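Local coordinates for protein probable amidase (Thermus thermophilus, PDB 2DC0) that belongs to the amidase family, as a probable amidase whose chain folds around a large mixed beta sheet flanked by helices, at residues E231-P236 with V422-G427; P236-P241 with L267-R272; L351-Q356 with Q411-Y416; G392-A397 with G417-V422. One frame throughout, in Å; residues are numbered along the deposited sequence.

Interaction 1 of 4, residues E231-P236 with V422-G427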
loop_
_atom_site.group_PDB
_atom_site.type_symbol
_atom_site.label_atom_id
_atom_site.label_comp_id
_atom_site.label_asym_id
_atom_site.label_seq_id
_atom_site.Cartn_x
_atom_site.Cartn_y
_atom_site.Cartn_z
ATOM N N GLU A 231 16.295 11.787 13.907
ATOM C CA GLU A 231 16.300 11.518 15.342
ATOM C C GLU A 231 17.528 10.702 15.731
ATOM O O GLU A 231 18.066 9.946 14.924
ATOM C CB GLU A 231 15.032 10.761 15.744
ATOM C CG GLU A 231 13.742 11.523 15.470
ATOM C CD GLU A 231 13.636 12.803 16.278
ATOM O OE1 GLU A 231 13.610 12.720 17.529
ATOM O OE2 GLU A 231 13.575 13.893 15.661
ATOM N N GLY A 232 17.968 10.865 16.973
ATOM C CA GLY A 232 19.126 10.134 17.441
ATOM C C GLY A 232 18.860 8.643 17.425
ATOM O O GLY A 232 17.709 8.205 17.419
ATOM N N VAL A 233 19.927 7.857 17.402
ATOM C CA VAL A 233 19.783 6.409 17.403
ATOM C C VAL A 233 20.335 5.837 18.701
ATOM O O VAL A 233 21.451 6.161 19.097
ATOM C CB VAL A 233 20.540 5.768 16.221
ATOM C CG1 VAL A 233 20.472 4.254 16.329
ATOM C CG2 VAL A 233 19.942 6.232 14.905
ATOM N N GLN A 234 19.547 4.985 19.348
ATOM C CA GLN A 234 19.946 4.354 20.599
ATOM C C GLN A 234 19.344 2.962 20.691
ATOM O O GLN A 234 18.128 2.802 20.611
ATOM C CB GLN A 234 19.470 5.184 21.798
ATOM C CG GLN A 234 19.586 4.458 23.138
ATOM C CD GLN A 234 18.924 5.215 24.288
ATOM O OE1 GLN A 234 17.808 5.717 24.151
ATOM N NE2 GLN A 234 19.604 5.276 25.432
ATOM N N ASN A 235 20.193 1.952 20.847
ATOM C CA ASN A 235 19.713 0.579 20.966
ATOM C C ASN A 235 18.778 0.206 19.817
ATOM O O ASN A 235 17.653 -0.240 20.029
ATOM C CB ASN A 235 18.993 0.407 22.302
ATOM C CG ASN A 235 19.929 0.572 23.491
ATOM O OD1 ASN A 235 19.538 1.068 24.550
ATOM N ND2 ASN A 235 21.170 0.144 23.320
ATOM N N PRO A 236 19.242 0.385 18.573
ATOM C CA PRO A 236 18.413 0.050 17.414
ATOM C C PRO A 236 18.064 -1.435 17.399
ATOM O O PRO A 236 18.864 -2.275 17.812
ATOM C CB PRO A 236 19.293 0.454 16.236
ATOM C CG PRO A 236 20.679 0.193 16.757
ATOM C CD PRO A 236 20.603 0.765 18.153
ATOM N N VAL A 422 15.118 5.734 8.523
ATOM C CA VAL A 422 15.992 4.884 7.730
ATOM C C VAL A 422 17.355 5.542 7.560
ATOM O O VAL A 422 18.399 4.907 7.751
ATOM C CB VAL A 422 15.380 4.605 6.343
ATOM C CG1 VAL A 422 16.387 3.871 5.460
ATOM C CG2 VAL A 422 14.119 3.769 6.506
ATOM N N LEU A 423 17.344 6.823 7.211
ATOM C CA LEU A 423 18.583 7.563 7.011
ATOM C C LEU A 423 19.385 7.670 8.307
ATOM O O LEU A 423 20.614 7.594 8.290
ATOM C CB LEU A 423 18.264 8.950 6.444
ATOM C CG LEU A 423 17.774 8.867 4.990
ATOM C CD1 LEU A 423 17.137 10.186 4.548
ATOM C CD2 LEU A 423 18.949 8.508 4.091
ATOM N N ALA A 424 18.692 7.838 9.430
ATOM C CA ALA A 424 19.373 7.928 10.718
ATOM C C ALA A 424 20.033 6.586 11.042
ATOM O O ALA A 424 21.191 6.537 11.460
ATOM C CB ALA A 424 18.376 8.309 11.819
ATOM N N LEU A 425 19.297 5.494 10.853
ATOM C CA LEU A 425 19.850 4.169 11.120
ATOM C C LEU A 425 21.001 3.882 10.157
ATOM O O LEU A 425 21.962 3.205 10.514
ATOM C CB LEU A 425 18.766 3.094 10.984
ATOM C CG LEU A 425 17.670 3.111 12.054
ATOM C CD1 LEU A 425 16.488 2.262 11.591
ATOM C CD2 LEU A 425 18.220 2.587 13.379
ATOM N N GLY A 426 20.898 4.405 8.938
ATOM C CA GLY A 426 21.954 4.202 7.962
ATOM C C GLY A 426 23.235 4.882 8.416
ATOM O O GLY A 426 24.331 4.336 8.267
ATOM N N GLY A 427 23.096 6.082 8.974
ATOM C CA GLY A 427 24.256 6.815 9.447
ATOM C C GLY A 427 24.902 6.097 10.617
ATOM O O GLY A 427 26.127 6.050 10.739
#
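Val233 and Leu425 mark where an irregular loop, 231-236, passes alongside the second turn of helix 419-430, their CA atoms 6.7 Å apart. Nearer the start of the loop Glu231 lies abreast of Ala424, CA to CA 6.6 Å, and there the loop's backbone does the touching: the methyl CB of Ala424 rests 3.5 Å from the carbonyl O of Glu231, while the carboxylate of Glu231 leads away. Val233 sends its two methyls to two different helix residues. With CG1 anti to the backbone N (chi1 175°), CG2 is left beside that nitrogen and lies 3.7 Å from Ala424 O. The same methyl is 4.0 Å from Ala424 CB, which thus meets both Glu231 O and the valine. The other branch, CG1, reaches Leu425 CD2 at 4.1 Å, the two side chains crossing at about a right angle. Leu425 thus serves twice through one methyl, because CD2 also lies 3.7 Å from CB of the Pro236 ring. Every contact here is apolar or methyl-to-carbonyl, so shape rather than directed bonding sets the fit. Trp428, one turn further along the helix, continues the apolar patch onto Val233 and Pro236. The arrangement is that of a layered alpha/beta fold, in which the loop entering strand 237-240 packs against the C-terminal helix lying on the sheet.

Interaction 2 of 4, residues P236-P241 with L267-R272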
loop_
_atom_site.group_PDB
_atom_site.type_symbol
_atom_site.label_atom_id
_atom_site.label_comp_id
_atom_site.label_asym_id
_atom_site.label_seq_id
_atom_site.Cartn_x
_atom_site.Cartn_y
_atom_site.Cartn_z
ATOM N N PRO A 236 19.242 0.385 18.573
ATOM C CA PRO A 236 18.413 0.050 17.414
ATOM C C PRO A 236 18.064 -1.435 17.399
ATOM O O PRO A 236 18.864 -2.275 17.812
ATOM C CB PRO A 236 19.293 0.454 16.236
ATOM C CG PRO A 236 20.679 0.193 16.757
ATOM C CD PRO A 236 20.603 0.765 18.153
ATOM N N VAL A 237 16.856 -1.747 16.947
ATOM C CA VAL A 237 16.401 -3.131 16.858
ATOM C C VAL A 237 16.208 -3.419 15.374
ATOM O O VAL A 237 15.375 -2.798 14.716
ATOM C CB VAL A 237 15.056 -3.337 17.593
ATOM C CG1 VAL A 237 14.606 -4.787 17.459
ATOM C CG2 VAL A 237 15.207 -2.966 19.073
ATOM N N PHE A 238 16.987 -4.358 14.852
ATOM C CA PHE A 238 16.917 -4.709 13.442
ATOM C C PHE A 238 16.257 -6.059 13.230
ATOM O O PHE A 238 16.575 -7.029 13.917
ATOM C CB PHE A 238 18.322 -4.728 12.843
ATOM C CG PHE A 238 19.001 -3.386 12.846
ATOM C CD1 PHE A 238 18.587 -2.379 11.973
ATOM C CD2 PHE A 238 20.064 -3.133 13.710
ATOM C CE1 PHE A 238 19.229 -1.141 11.957
ATOM C CE2 PHE A 238 20.712 -1.898 13.704
ATOM C CZ PHE A 238 20.294 -0.899 12.825
ATOM N N GLY A 239 15.333 -6.112 12.276
ATOM C CA GLY A 239 14.658 -7.359 11.967
ATOM C C GLY A 239 15.314 -7.993 10.753
ATOM O O GLY A 239 15.647 -7.302 9.784
ATOM N N VAL A 240 15.506 -9.305 10.802
ATOM C CA VAL A 240 16.131 -10.027 9.700
ATOM C C VAL A 240 15.163 -11.095 9.197
ATOM O O VAL A 240 14.804 -12.013 9.935
ATOM C CB VAL A 240 17.457 -10.689 10.164
ATOM C CG1 VAL A 240 18.073 -11.491 9.036
ATOM C CG2 VAL A 240 18.429 -9.611 10.637
ATOM N N PRO A 241 14.716 -10.974 7.933
ATOM C CA PRO A 241 13.780 -11.918 7.318
ATOM C C PRO A 241 14.478 -13.163 6.791
ATOM O O PRO A 241 14.606 -13.357 5.579
ATOM C CB PRO A 241 13.139 -11.082 6.218
ATOM C CG PRO A 241 14.288 -10.233 5.757
ATOM C CD PRO A 241 14.951 -9.814 7.053
ATOM N N LEU A 267 27.807 -4.008 19.323
ATOM C CA LEU A 267 27.697 -2.606 18.929
ATOM C C LEU A 267 26.511 -1.941 19.622
ATOM O O LEU A 267 26.131 -0.822 19.290
ATOM C CB LEU A 267 27.552 -2.493 17.410
ATOM C CG LEU A 267 28.803 -2.856 16.602
ATOM C CD1 LEU A 267 28.470 -2.915 15.119
ATOM C CD2 LEU A 267 29.895 -1.826 16.862
ATOM N N ARG A 268 25.929 -2.649 20.586
ATOM C CA ARG A 268 24.801 -2.137 21.351
ATOM C C ARG A 268 23.531 -2.015 20.506
ATOM O O ARG A 268 22.804 -1.024 20.584
ATOM C CB ARG A 268 25.163 -0.782 21.966
ATOM C CG ARG A 268 26.417 -0.814 22.840
ATOM C CD ARG A 268 26.186 -1.579 24.133
ATOM N NE ARG A 268 27.362 -1.548 25.006
ATOM C CZ ARG A 268 28.458 -2.281 24.824
ATOM N NH1 ARG A 268 28.540 -3.118 23.799
ATOM N NH2 ARG A 268 29.478 -2.171 25.666
ATOM N N ALA A 269 23.283 -3.030 19.687
ATOM C CA ALA A 269 22.096 -3.094 18.845
ATOM C C ALA A 269 21.476 -4.464 19.083
ATOM O O ALA A 269 22.120 -5.345 19.651
ATOM C CB ALA A 269 22.475 -2.936 17.369
ATOM N N GLU A 270 20.230 -4.650 18.657
ATOM C CA GLU A 270 19.568 -5.940 18.828
ATOM C C GLU A 270 19.162 -6.492 17.466
ATOM O O GLU A 270 18.815 -5.737 16.556
ATOM C CB GLU A 270 18.323 -5.807 19.703
ATOM C CG GLU A 270 17.886 -7.134 20.318
ATOM C CD GLU A 270 16.437 -7.134 20.770
ATOM O OE1 GLU A 270 15.997 -6.130 21.366
ATOM O OE2 GLU A 270 15.741 -8.148 20.535
ATOM N N VAL A 271 19.215 -7.811 17.336
ATOM C CA VAL A 271 18.856 -8.475 16.091
ATOM C C VAL A 271 17.734 -9.476 16.337
ATOM O O VAL A 271 17.884 -10.395 17.144
ATOM C CB VAL A 271 20.060 -9.236 15.502
ATOM C CG1 VAL A 271 19.664 -9.907 14.198
ATOM C CG2 VAL A 271 21.225 -8.273 15.282
ATOM N N ARG A 272 16.616 -9.301 15.642
ATOM C CA ARG A 272 15.484 -10.206 15.794
ATOM C C ARG A 272 15.082 -10.797 14.454
ATOM O O ARG A 272 15.006 -10.089 13.450
ATOM C CB ARG A 272 14.273 -9.474 16.385
ATOM C CG ARG A 272 14.494 -8.874 17.770
ATOM C CD ARG A 272 13.228 -8.159 18.262
ATOM N NE ARG A 272 13.461 -7.421 19.504
ATOM C CZ ARG A 272 12.551 -6.669 20.116
ATOM N NH1 ARG A 272 11.331 -6.550 19.606
ATOM N NH2 ARG A 272 12.863 -6.031 21.240
#
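Val237, Phe238 and Gly239 pair in parallel with Glu270, Val271 and Arg272, the strand axes 4.7 Å apart at closest and turned 28° from each other. The strands are neighbours in the sheet and helix 251-263 lies between them in sequence, making a beta-alpha-beta crossover with 270-273 as an edge strand within the chain. Four backbone bonds alternate across the pair, from Glu270 N to Pro236 O, Phe238 N to Glu270 O, Arg272 N to Phe238 O and Val240 N to Arg272 O; the last is 2.8 Å long. Beside Phe238, Ala269 CB stands 4.2 Å from ring atom CE2, at the edge and near the ring plane, and it also touches Pro236 CG at 3.7 Å. Further on, Val240 CG2 meets Val271 CG1 at 3.8 Å, where Leu261 of the connecting helix packs on both valines.

On the sheet face bearing Val237, Glu270 and Arg272, the arginine holds the carboxylate side-on, with NE 2.6 Å from Glu270 OE2 and NH2 3.1 Å from Glu270 OE1. Both bonds lie near the guanidinium plane, which should restrict its rotation. Over one face of that flat group, offset toward its rim, Val237 CG1 sits 3.5 Å from Arg272 NE.

Interaction 3 of 4, residues L351-Q356 with Q411-Y416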
loop_
_atom_site.group_PDB
_atom_site.type_symbol
_atom_site.label_atom_id
_atom_site.label_comp_id
_atom_site.label_asym_id
_atom_site.label_seq_id
_atom_site.Cartn_x
_atom_site.Cartn_y
_atom_site.Cartn_z
ATOM N N LEU A 351 14.415 -3.341 8.785
ATOM C CA LEU A 351 14.811 -4.671 8.375
ATOM C C LEU A 351 16.194 -4.502 7.772
ATOM O O LEU A 351 16.518 -3.442 7.232
ATOM C CB LEU A 351 13.868 -5.230 7.302
ATOM C CG LEU A 351 12.381 -5.312 7.647
ATOM C CD1 LEU A 351 11.643 -6.059 6.542
ATOM C CD2 LEU A 351 12.206 -6.015 8.982
ATOM N N LEU A 352 17.004 -5.547 7.891
ATOM C CA LEU A 352 18.346 -5.580 7.330
ATOM C C LEU A 352 18.461 -6.835 6.475
ATOM O O LEU A 352 17.988 -7.902 6.862
ATOM C CB LEU A 352 19.409 -5.660 8.426
ATOM C CG LEU A 352 19.671 -4.462 9.334
ATOM C CD1 LEU A 352 20.896 -4.748 10.206
ATOM C CD2 LEU A 352 19.918 -3.224 8.472
ATOM N N LEU A 353 19.086 -6.697 5.311
ATOM C CA LEU A 353 19.318 -7.816 4.397
ATOM C C LEU A 353 20.238 -7.316 3.292
ATOM O O LEU A 353 20.205 -6.140 2.939
ATOM C CB LEU A 353 18.005 -8.314 3.781
ATOM C CG LEU A 353 17.233 -7.347 2.874
ATOM C CD1 LEU A 353 16.445 -8.128 1.812
ATOM C CD2 LEU A 353 16.297 -6.509 3.729
ATOM N N PRO A 354 21.075 -8.196 2.736
ATOM C CA PRO A 354 21.979 -7.770 1.666
ATOM C C PRO A 354 21.185 -7.191 0.498
ATOM O O PRO A 354 20.009 -7.519 0.308
ATOM C CB PRO A 354 22.688 -9.063 1.280
ATOM C CG PRO A 354 22.700 -9.831 2.551
ATOM C CD PRO A 354 21.295 -9.612 3.068
ATOM N N VAL A 355 21.826 -6.334 -0.285
ATOM C CA VAL A 355 21.163 -5.735 -1.433
ATOM C C VAL A 355 21.433 -6.602 -2.664
ATOM O O VAL A 355 20.787 -6.443 -3.699
ATOM C CB VAL A 355 21.682 -4.306 -1.694
ATOM C CG1 VAL A 355 23.064 -4.353 -2.320
ATOM C CG2 VAL A 355 20.705 -3.559 -2.588
ATOM N N GLN A 356 22.385 -7.524 -2.528
ATOM C CA GLN A 356 22.786 -8.425 -3.605
ATOM C C GLN A 356 23.225 -9.770 -3.001
ATOM O O GLN A 356 23.702 -9.823 -1.863
ATOM C CB GLN A 356 23.959 -7.800 -4.369
ATOM C CG GLN A 356 25.143 -7.494 -3.449
ATOM C CD GLN A 356 26.125 -6.514 -4.043
ATOM O OE1 GLN A 356 26.943 -6.861 -4.899
ATOM N NE2 GLN A 356 26.040 -5.274 -3.602
ATOM N N GLN A 411 20.972 -3.507 2.711
ATOM C CA GLN A 411 19.705 -2.791 2.639
ATOM C C GLN A 411 19.162 -2.534 4.034
ATOM O O GLN A 411 19.191 -3.414 4.888
ATOM C CB GLN A 411 18.660 -3.593 1.865
ATOM C CG GLN A 411 18.836 -3.607 0.364
ATOM C CD GLN A 411 17.663 -4.286 -0.324
ATOM O OE1 GLN A 411 17.537 -5.509 -0.292
ATOM N NE2 GLN A 411 16.789 -3.491 -0.928
ATOM N N VAL A 412 18.686 -1.311 4.248
ATOM C CA VAL A 412 18.077 -0.904 5.504
ATOM C C VAL A 412 16.665 -0.519 5.073
ATOM O O VAL A 412 16.484 0.460 4.354
ATOM C CB VAL A 412 18.783 0.330 6.116
ATOM C CG1 VAL A 412 18.127 0.689 7.451
ATOM C CG2 VAL A 412 20.280 0.038 6.321
ATOM N N VAL A 413 15.678 -1.304 5.499
ATOM C CA VAL A 413 14.278 -1.097 5.125
ATOM C C VAL A 413 13.410 -0.555 6.255
ATOM O O VAL A 413 13.346 -1.153 7.327
ATOM C CB VAL A 413 13.649 -2.431 4.655
ATOM C CG1 VAL A 413 12.234 -2.199 4.144
ATOM C CG2 VAL A 413 14.522 -3.071 3.578
ATOM N N GLY A 414 12.722 0.559 6.013
ATOM C CA GLY A 414 11.866 1.137 7.044
ATOM C C GLY A 414 10.394 1.141 6.665
ATOM O O GLY A 414 10.033 0.754 5.551
ATOM N N ALA A 415 9.545 1.571 7.593
ATOM C CA ALA A 415 8.110 1.642 7.353
ATOM C C ALA A 415 7.824 2.781 6.384
ATOM O O ALA A 415 8.624 3.702 6.245
ATOM C CB ALA A 415 7.359 1.882 8.673
ATOM N N TYR A 416 6.671 2.707 5.728
ATOM C CA TYR A 416 6.249 3.709 4.763
ATOM C C TYR A 416 6.313 5.095 5.413
ATOM O O TYR A 416 5.829 5.288 6.528
ATOM C CB TYR A 416 4.820 3.391 4.311
ATOM C CG TYR A 416 4.488 3.840 2.905
ATOM C CD1 TYR A 416 4.359 2.921 1.864
ATOM C CD2 TYR A 416 4.297 5.185 2.616
ATOM C CE1 TYR A 416 4.044 3.337 0.564
ATOM C CE2 TYR A 416 3.985 5.611 1.328
ATOM C CZ TYR A 416 3.861 4.683 0.312
ATOM O OH TYR A 416 3.550 5.120 -0.949
#
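The carbonyl oxygen of Leu351 accepts one hydrogen bond, from Val413 N on the adjacent strand (2.9 Å, 174° at the hydrogen), and a weaker CA-H...O contact from Val412. In return Leu351 N binds Val413 O at 2.8 Å, so Leu351 and Val413 form an antiparallel hydrogen-bonded pair. Leu352 and Val412 follow as a non-hydrogen-bonded pair, and then Leu353 and Gln411 as a second hydrogen-bonded one. In that last pair Gln411 N donates to Leu353 O at 2.8 Å, but the reverse bond, Leu353 N to Gln411 O, is weak at 3.3 Å.

The side chains sort onto two faces. Leu352 and Val412 lie side by side, with CD2 of the leucine 3.9 Å from CG2 of the valine. On the other face Leu353 takes the crowded position, CG lying between its backbone N and carbonyl carbon (chi1 64°); this brings CD2 diagonally over to Val413 CG2 on the neighbouring strand, 3.9 Å away. Beyond the strand end, Val355 crosses the aliphatic part of Gln411 at about a right angle, its CG2 only 3.5 Å from Gln411 CG.

The pair lies deep in the sheet, between strands 237-240 and 395-403. Helix 386-390 covers the Leu353 and Val413 face through Phe388, helix 324-345 packs on Leu351, and Leu429 of helix 419-430 lies against Leu352 and Val412 on the opposite face.

Interaction 4 of 4, residues G392-A397 with G417-V422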
loop_
_atom_site.group_PDB
_atom_site.type_symbol
_atom_site.label_atom_id
_atom_site.label_comp_id
_atom_site.label_asym_id
_atom_site.label_seq_id
_atom_site.Cartn_x
_atom_site.Cartn_y
_atom_site.Cartn_z
ATOM N N GLY A 392 6.659 0.399 -2.087
ATOM C CA GLY A 392 6.926 1.807 -1.811
ATOM C C GLY A 392 7.573 2.286 -0.521
ATOM O O GLY A 392 7.552 3.490 -0.246
ATOM N N VAL A 393 8.165 1.386 0.261
ATOM C CA VAL A 393 8.780 1.783 1.526
ATOM C C VAL A 393 10.212 2.290 1.364
ATOM O O VAL A 393 10.947 1.842 0.485
ATOM C CB VAL A 393 8.759 0.620 2.540
ATOM C CG1 VAL A 393 7.314 0.243 2.847
ATOM C CG2 VAL A 393 9.507 -0.580 1.993
ATOM N N PRO A 394 10.627 3.246 2.215
ATOM C CA PRO A 394 11.981 3.809 2.149
ATOM C C PRO A 394 13.052 2.755 2.385
ATOM O O PRO A 394 13.019 2.043 3.385
ATOM C CB PRO A 394 11.961 4.890 3.230
ATOM C CG PRO A 394 10.986 4.336 4.242
ATOM C CD PRO A 394 9.882 3.795 3.363
ATOM N N THR A 395 13.998 2.660 1.457
ATOM C CA THR A 395 15.060 1.669 1.559
ATOM C C THR A 395 16.419 2.246 1.179
ATOM O O THR A 395 16.590 2.821 0.105
ATOM C CB THR A 395 14.760 0.461 0.661
ATOM O OG1 THR A 395 13.416 0.019 0.901
ATOM C CG2 THR A 395 15.726 -0.673 0.965
ATOM N N LEU A 396 17.382 2.084 2.078
ATOM C CA LEU A 396 18.732 2.578 1.862
ATOM C C LEU A 396 19.685 1.442 1.512
ATOM O O LEU A 396 19.563 0.340 2.049
ATOM C CB LEU A 396 19.236 3.259 3.139
ATOM C CG LEU A 396 20.676 3.764 3.131
ATOM C CD1 LEU A 396 20.770 4.976 2.199
ATOM C CD2 LEU A 396 21.101 4.158 4.543
ATOM N N ALA A 397 20.617 1.704 0.600
ATOM C CA ALA A 397 21.634 0.716 0.256
ATOM C C ALA A 397 22.971 1.384 0.572
ATOM O O ALA A 397 23.229 2.495 0.116
ATOM C CB ALA A 397 21.565 0.343 -1.237
ATOM N N GLY A 417 6.936 6.048 4.723
ATOM C CA GLY A 417 7.047 7.401 5.243
ATOM C C GLY A 417 8.137 7.626 6.279
ATOM O O GLY A 417 8.362 8.759 6.695
ATOM N N GLU A 418 8.833 6.575 6.697
ATOM C CA GLU A 418 9.877 6.758 7.699
ATOM C C GLU A 418 11.282 6.922 7.131
ATOM O O GLU A 418 12.240 6.323 7.620
ATOM C CB GLU A 418 9.831 5.611 8.718
ATOM C CG GLU A 418 8.520 5.582 9.509
ATOM C CD GLU A 418 8.075 6.976 9.967
ATOM O OE1 GLU A 418 8.854 7.664 10.666
ATOM O OE2 GLU A 418 6.943 7.392 9.619
ATOM N N ASP A 419 11.390 7.762 6.105
ATOM C CA ASP A 419 12.654 8.034 5.436
ATOM C C ASP A 419 13.712 8.556 6.401
ATOM O O ASP A 419 14.878 8.173 6.312
ATOM C CB ASP A 419 12.449 9.065 4.328
ATOM C CG ASP A 419 11.386 8.653 3.338
ATOM O OD1 ASP A 419 11.703 8.636 2.128
ATOM O OD2 ASP A 419 10.240 8.353 3.766
ATOM N N GLY A 420 13.301 9.435 7.311
ATOM C CA GLY A 420 14.229 9.999 8.274
ATOM C C GLY A 420 14.818 8.945 9.186
ATOM O O GLY A 420 16.009 8.970 9.490
ATOM N N LYS A 421 13.981 8.012 9.625
ATOM C CA LYS A 421 14.430 6.943 10.510
ATOM C C LYS A 421 15.411 6.030 9.785
ATOM O O LYS A 421 16.413 5.597 10.356
ATOM C CB LYS A 421 13.227 6.131 11.006
ATOM C CG LYS A 421 13.547 5.099 12.079
ATOM C CD LYS A 421 12.267 4.421 12.563
ATOM C CE LYS A 421 12.533 3.454 13.709
ATOM N NZ LYS A 421 13.093 4.159 14.893
ATOM N N VAL A 422 15.118 5.734 8.523
ATOM C CA VAL A 422 15.992 4.884 7.730
ATOM C C VAL A 422 17.355 5.542 7.560
ATOM O O VAL A 422 18.399 4.907 7.751
ATOM C CB VAL A 422 15.380 4.605 6.343
ATOM C CG1 VAL A 422 16.387 3.871 5.460
ATOM C CG2 VAL A 422 14.119 3.769 6.506
#
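Pro394 lays its ring along the lead-in and first turn of helix 419-430. This is the beginning of a beta-beta-alpha unit: strand 395-403 turns into antiparallel strand 406-413, and the helix that follows folds back over the first strand. From the ring's CB, the nearest atom is the carboxylate carbon CG of Asp419, at 3.8 Å. Next, Pro394 CG lies 3.9 Å from the carbonyl carbon C of Glu418, at the helix N-cap position, and reaches Val422 CG2 at the same distance. Last, Pro394 CD comes to 4.0 Å from Gly417 N. The ring therefore spans the approach to the helix and its first turn, and the proline's own carbonyl O also lies 3.7 Å from Val422 CG2.

The carboxylate of Asp419 meets the proline by plain packing; its polar business is with Arg190, in a salt bridge, and with the hydroxyl of Ser187, which also accompanies Gly417 N in a hydrogen bond. Glu418 turns outward instead, to a salt bridge with Arg346 of the second subunit, so this helix start also faces the dimer partner.

Two residues on from Pro394, Leu396 also points toward the helix. Val422 serves both with separate methyls: CG1, held anti to the backbone N (chi1 172°), lies 3.7 Å from Leu396 CB.

All four contacts lie on the same side of the chain's centre, and three involve strands of one mixed sheet. Strands 270-273, 237-240, 350-354, 406-413 and 395-403 follow one another across it, so interactions 2, 3 and 4 step inward from the edge. The centres of interactions 2 and 3 are about 12 Å apart, those of interactions 3 and 4 about 9 Å. Interactions 1 and 4 both use helix 419-430, on successive turns, while Pro236 links interactions 1 and 2. Along the chain interaction 2 closes before 3 opens, segments of 3 and 4 alternate, and interaction 1 encloses the rest. The C-terminal helix thereby ties late strands to the loop preceding strand 237-240, nearly 190 residues earlier.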